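Local coordinates for translation initiation factor eIF2 assembly protein (Schizosaccharomyces pombe, PDB 4ZGP) that acts as an ATP-dependent chaperone for eIF2, binding the gamma subunit of that complex and allowing it to assemble with the alpha and beta subunits, at residues A[157-162]-A[174-179]; A[192-197]-A[222-227]. All coordinates share one frame; numbering follows the deposited sequence. Where two conformers were deposited one is given.

Contact 1: residues A[157-162]-A[174-179]; sequences HAFDDC and KDFSFE
Phe159 and Phe176 carry this contact almost alone, and their rings stand upright to each other. The planes meet at 90° and the centroids lie 5.4 Å apart, so this is a T-shaped (edge-to-face) pair. The edge belongs to Phe159. Its CZ lies 4.1 Å from both Phe176 CD1 and Phe176 CE1, and its CE2 stands over the centre of that ring. The backbones stay well apart, and the two rings bridge the gap. With CG anti to the backbone N (chi1 164°), the Phe176 ring extends toward Phe159.

The Phe176 ring is used twice. Its own edge, through CE2, lies over the centre of the Phe178 ring, 3.7 Å above that plane. Phe159 thus points at a face of Phe176, and Phe176 in turn at a face of Phe178.

Phe159 sits where two type I beta turns overlap, His157 to Asp160 and Phe159 to Cys162. The first turn is also tied by its side chains: His157 ND1 donates to Asp160 OD2 at 2.7 Å, with a bent N-H...O angle of 143°.

Leu30 of helix 26-31 touches both Phe159 and Phe176. The side chain of the ATP-binding residue Trp118 lies about 4 Å from that of Phe176. The contact is a small aromatic cluster joining two parts of the connection between helix 149-157 and strand 180-184 in this ATP-grasp protein.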
# COMPACT_ATOMS: atom_id res chain seq x y z
N HIS A 157 -13.56 3.73 -8.23
CA HIS A 157 -13.61 5.08 -7.68
C HIS A 157 -12.25 5.74 -7.46
O HIS A 157 -12.17 6.71 -6.72
CB HIS A 157 -14.35 5.08 -6.34
CG HIS A 157 -15.76 4.60 -6.42
ND1 HIS A 157 -16.73 5.27 -7.15
CD2 HIS A 157 -16.38 3.52 -5.88
CE1 HIS A 157 -17.88 4.62 -7.05
NE2 HIS A 157 -17.69 3.56 -6.28
N ALA A 158 -11.21 5.22 -8.11
CA ALA A 158 -9.85 5.63 -7.79
C ALA A 158 -9.60 7.12 -7.96
O ALA A 158 -8.78 7.70 -7.24
CB ALA A 158 -8.86 4.85 -8.64
N PHE A 159 -10.27 7.75 -8.92
CA PHE A 159 -10.00 9.16 -9.22
C PHE A 159 -11.12 10.12 -8.83
O PHE A 159 -11.09 11.28 -9.22
CB PHE A 159 -9.70 9.32 -10.71
CG PHE A 159 -8.49 8.56 -11.16
CD1 PHE A 159 -7.23 9.11 -11.03
CD2 PHE A 159 -8.62 7.29 -11.69
CE1 PHE A 159 -6.11 8.42 -11.43
CE2 PHE A 159 -7.50 6.58 -12.07
CZ PHE A 159 -6.24 7.14 -11.95
N ASP A 160 -12.08 9.64 -8.05
CA ASP A 160 -13.28 10.43 -7.76
C ASP A 160 -13.02 11.65 -6.88
O ASP A 160 -13.78 12.62 -6.90
CB ASP A 160 -14.35 9.55 -7.11
CG ASP A 160 -14.92 8.51 -8.07
OD1 ASP A 160 -14.54 8.51 -9.27
OD2 ASP A 160 -15.75 7.69 -7.62
N ASP A 161 -11.94 11.62 -6.10
CA ASP A 161 -11.63 12.75 -5.24
C ASP A 161 -10.69 13.77 -5.89
O ASP A 161 -10.36 14.79 -5.28
CB ASP A 161 -11.03 12.26 -3.93
CG ASP A 161 -12.07 11.61 -3.03
OD1 ASP A 161 -13.24 12.04 -3.06
OD2 ASP A 161 -11.70 10.66 -2.31
N CYS A 162 -10.25 13.50 -7.12
CA CYS A 162 -9.35 14.41 -7.80
C CYS A 162 -10.11 15.61 -8.34
O CYS A 162 -11.02 15.46 -9.16
CB CYS A 162 -8.62 13.69 -8.93
SG CYS A 162 -7.77 12.23 -8.33
N LYS A 174 -6.26 8.99 -19.53
CA LYS A 174 -5.55 8.48 -20.70
C LYS A 174 -4.26 7.78 -20.31
O LYS A 174 -3.55 8.24 -19.40
CB LYS A 174 -5.25 9.62 -21.68
CG LYS A 174 -6.03 10.93 -21.42
CD LYS A 174 -5.39 11.83 -20.34
CE LYS A 174 -6.40 12.19 -19.24
NZ LYS A 174 -6.50 13.66 -18.97
N ASP A 175 -3.95 6.68 -20.99
CA ASP A 175 -2.70 5.94 -20.78
C ASP A 175 -2.59 5.35 -19.36
O ASP A 175 -1.50 5.09 -18.87
CB ASP A 175 -1.48 6.82 -21.08
CG ASP A 175 -1.56 7.47 -22.45
OD1 ASP A 175 -2.42 7.06 -23.27
OD2 ASP A 175 -0.76 8.39 -22.73
N PHE A 176 -3.74 5.15 -18.72
CA PHE A 176 -3.78 4.47 -17.44
C PHE A 176 -4.17 3.02 -17.69
O PHE A 176 -4.92 2.73 -18.61
CB PHE A 176 -4.79 5.14 -16.50
CG PHE A 176 -5.18 4.30 -15.32
CD1 PHE A 176 -4.39 4.28 -14.18
CD2 PHE A 176 -6.35 3.54 -15.35
CE1 PHE A 176 -4.77 3.50 -13.08
CE2 PHE A 176 -6.72 2.76 -14.27
CZ PHE A 176 -5.93 2.74 -13.13
N SER A 177 -3.66 2.10 -16.88
CA SER A 177 -4.19 0.73 -16.90
C SER A 177 -4.18 0.14 -15.49
O SER A 177 -3.30 0.46 -14.69
CB SER A 177 -3.39 -0.15 -17.86
OG SER A 177 -2.07 -0.40 -17.38
N PHE A 178 -5.13 -0.74 -15.20
CA PHE A 178 -5.08 -1.49 -13.95
C PHE A 178 -3.96 -2.52 -14.03
O PHE A 178 -3.57 -2.96 -15.12
CB PHE A 178 -6.44 -2.15 -13.67
CG PHE A 178 -7.52 -1.18 -13.32
CD1 PHE A 178 -7.53 -0.56 -12.07
CD2 PHE A 178 -8.52 -0.88 -14.22
CE1 PHE A 178 -8.52 0.34 -11.74
CE2 PHE A 178 -9.53 0.01 -13.89
CZ PHE A 178 -9.52 0.63 -12.64
N GLU A 179 -3.42 -2.89 -12.88
CA GLU A 179 -2.29 -3.81 -12.82
C GLU A 179 -2.54 -4.78 -11.69
O GLU A 179 -3.17 -4.43 -10.69
CB GLU A 179 -0.97 -3.05 -12.61
CG GLU A 179 -1.00 -2.20 -11.35
CD GLU A 179 0.03 -1.08 -11.36
OE1 GLU A 179 0.30 -0.54 -12.44
OE2 GLU A 179 0.55 -0.75 -10.27

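Contact 2: residues A[192-197]-A[222-227]; sequences TEFRCF and DCYEKL. With ADP (adenosine-5'-diphosphate), chain C.
Aromatic and apolar contacts join the strand to the helix. Phe194 meets Tyr224 with ring centroids 5.1 Å apart and planes at 51°, an oblique pair that is neither a stack nor a T. Phe194 CE2 comes to 3.6 Å from Tyr224 CD1. Phe194 CZ lies over one face of the tyrosine ring, displaced toward its rim. The CB of Tyr224 already points to the strand, and with CG anti to the carbonyl carbon (chi1 -74°) the ring lies beside Phe194. Farther out, the methyl CG2 of Thr192 packs 3.6 Å from Tyr224 OH. Leu217 of helix 216-219 touches both rings.

No hydrogen bond crosses between the segments. The Thr192 hydroxyl, OG1, is instead bonded to the backbone O of Ile249 on the neighbouring strand 243-250.

Polar contacts to ADP come from the other side of the strand. The ribose hydroxyl O3' donates to Glu193 OE1 at 2.7 Å. The second carboxylate oxygen, OE2, forms a salt bridge with Arg209, which also binds ADP. Arg195 presents the edge of its guanidinium to the beta-phosphate, with NH2 3.7 Å from ADP O1B, too far for a direct hydrogen bond. Its NE pairs with Asp246 and its NH1 with the backbone O of Asp267, so two further partners fix the rotation of the group.

The strand thus has two chemical characters. Phe194 meets helix 221-233 on the apolar side, while Glu193 and Arg195 turn their charges to the nucleotide.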
# COMPACT_ATOMS: atom_id res chain seq x y z
N THR A 192 6.13 -3.66 14.19
CA THR A 192 7.28 -2.86 13.78
C THR A 192 7.07 -2.31 12.36
O THR A 192 8.03 -2.05 11.62
CB THR A 192 8.61 -3.63 13.87
OG1 THR A 192 8.59 -4.72 12.96
CG2 THR A 192 8.82 -4.17 15.30
N GLU A 193 5.80 -2.12 12.02
CA GLU A 193 5.46 -1.39 10.81
C GLU A 193 4.96 0.00 11.19
O GLU A 193 4.30 0.19 12.21
CB GLU A 193 4.41 -2.13 9.98
CG GLU A 193 4.64 -1.97 8.49
CD GLU A 193 3.39 -2.09 7.66
OE1 GLU A 193 2.47 -2.85 8.06
OE2 GLU A 193 3.33 -1.42 6.61
N PHE A 194 5.31 0.99 10.37
CA PHE A 194 4.96 2.37 10.68
C PHE A 194 4.37 3.07 9.47
O PHE A 194 4.66 2.72 8.34
CB PHE A 194 6.20 3.17 11.16
CG PHE A 194 6.85 2.59 12.38
CD1 PHE A 194 6.42 2.95 13.65
CD2 PHE A 194 7.86 1.64 12.25
CE1 PHE A 194 7.00 2.39 14.79
CE2 PHE A 194 8.47 1.08 13.40
CZ PHE A 194 8.04 1.47 14.66
N ARG A 195 3.56 4.10 9.74
CA ARG A 195 3.06 4.95 8.68
C ARG A 195 3.65 6.34 8.87
O ARG A 195 3.63 6.86 9.97
CB ARG A 195 1.54 5.00 8.71
CG ARG A 195 0.95 5.98 7.69
CD ARG A 195 -0.46 5.59 7.28
NE ARG A 195 -0.49 4.38 6.46
CZ ARG A 195 -1.59 3.87 5.93
NH1 ARG A 195 -2.76 4.45 6.15
NH2 ARG A 195 -1.53 2.77 5.16
N CYS A 196 4.19 6.91 7.79
CA CYS A 196 5.11 8.04 7.88
C CYS A 196 4.64 9.15 6.95
O CYS A 196 4.40 8.94 5.76
CB CYS A 196 6.54 7.62 7.51
SG CYS A 196 7.10 6.11 8.37
N PHE A 197 4.51 10.33 7.52
CA PHE A 197 3.82 11.41 6.85
C PHE A 197 4.83 12.48 6.46
O PHE A 197 5.66 12.90 7.27
CB PHE A 197 2.74 11.99 7.78
CG PHE A 197 1.69 10.98 8.16
CD1 PHE A 197 1.87 10.16 9.27
CD2 PHE A 197 0.53 10.87 7.44
CE1 PHE A 197 0.89 9.24 9.63
CE2 PHE A 197 -0.45 9.95 7.79
CZ PHE A 197 -0.27 9.14 8.88
N ASP A 222 14.26 6.23 19.00
CA ASP A 222 15.25 7.05 18.30
C ASP A 222 15.90 6.25 17.16
O ASP A 222 16.18 6.78 16.09
CB ASP A 222 16.33 7.57 19.26
CG ASP A 222 15.76 8.53 20.30
OD1 ASP A 222 14.86 9.33 19.97
OD2 ASP A 222 16.21 8.48 21.47
N CYS A 223 16.11 4.96 17.40
CA CYS A 223 16.64 4.07 16.38
C CYS A 223 15.65 3.97 15.21
O CYS A 223 16.04 4.13 14.05
CB CYS A 223 16.94 2.69 16.96
SG CYS A 223 17.70 1.53 15.81
N TYR A 224 14.38 3.75 15.52
CA TYR A 224 13.36 3.68 14.45
C TYR A 224 13.28 4.98 13.67
O TYR A 224 13.20 4.96 12.45
CB TYR A 224 11.97 3.33 15.03
CG TYR A 224 11.84 1.88 15.44
CD1 TYR A 224 11.91 0.87 14.49
CD2 TYR A 224 11.65 1.52 16.77
CE1 TYR A 224 11.80 -0.46 14.84
CE2 TYR A 224 11.54 0.18 17.13
CZ TYR A 224 11.61 -0.80 16.16
OH TYR A 224 11.50 -2.14 16.49
N GLU A 225 13.31 6.10 14.39
CA GLU A 225 13.22 7.40 13.76
C GLU A 225 14.36 7.62 12.78
O GLU A 225 14.15 8.09 11.66
CB GLU A 225 13.20 8.53 14.81
CG GLU A 225 13.15 9.91 14.18
CD GLU A 225 13.22 11.03 15.20
OE1 GLU A 225 13.31 12.20 14.79
OE2 GLU A 225 13.17 10.74 16.41
N LYS A 226 15.58 7.26 13.20
CA LYS A 226 16.75 7.44 12.34
C LYS A 226 16.64 6.58 11.09
O LYS A 226 16.96 7.05 10.00
CB LYS A 226 18.05 7.10 13.10
CG LYS A 226 19.29 7.06 12.24
CD LYS A 226 19.57 8.40 11.56
CE LYS A 226 21.02 8.49 11.07
NZ LYS A 226 21.48 7.26 10.37
N LEU A 227 16.21 5.34 11.23
CA LEU A 227 16.04 4.47 10.07
C LEU A 227 14.95 4.99 9.10
O LEU A 227 15.10 4.88 7.88
CB LEU A 227 15.71 3.05 10.50
CG LEU A 227 16.84 2.32 11.22
CD1 LEU A 227 16.36 0.95 11.70
CD2 LEU A 227 18.07 2.20 10.33
PB ADP C . -1.97 -0.54 2.48
O1B ADP C . -0.92 0.55 2.32
O2B ADP C . -3.08 -0.48 1.45
O3B ADP C . -2.37 -0.69 3.93
PA ADP C . 0.21 -2.44 2.43
O1A ADP C . 0.93 -1.31 3.14
O2A ADP C . 0.77 -3.11 1.19
O3A ADP C . -1.28 -1.95 2.06
O5' ADP C . -0.02 -3.59 3.53
C5' ADP C . -1.28 -3.81 4.16
C4' ADP C . -0.99 -4.78 5.29
O4' ADP C . -0.78 -6.09 4.74
C3' ADP C . 0.31 -4.41 5.99
O3' ADP C . 0.04 -3.71 7.22
C2' ADP C . 1.02 -5.72 6.24
O2' ADP C . 0.84 -6.16 7.59
C1' ADP C . 0.37 -6.71 5.30
N9 ADP C . 1.34 -7.00 4.22
C8 ADP C . 1.61 -6.19 3.17
N7 ADP C . 2.55 -6.73 2.35
C5 ADP C . 2.90 -7.93 2.88
C6 ADP C . 3.83 -9.02 2.51
N6 ADP C . 4.58 -8.91 1.39
N1 ADP C . 3.91 -10.10 3.33
C2 ADP C . 3.14 -10.19 4.44
N3 ADP C . 2.27 -9.24 4.84
C4 ADP C . 2.10 -8.10 4.11

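How the contacts relate
Contact 1 closes along the chain before contact 2 opens. Their centres are 30 Å apart, on opposite sides of the centre of the chain, and their nearest atoms are about 14 Å apart. They do not touch, but both relate to the nucleotide site. Contact 2 includes Glu193 and Arg195 of the ADP pocket. In contact 1 the side chain of Phe176 lies about 4 Å from that of Trp118, an ATP-binding residue. Segment 174-179 leads into strand 180-184 and the ADP-binding residues Lys183 and Glu184. Contact 2 thus lies at the nucleotide site and contact 1 nearby, in a protein of the ATP-grasp fold, which binds its nucleotide between two domains.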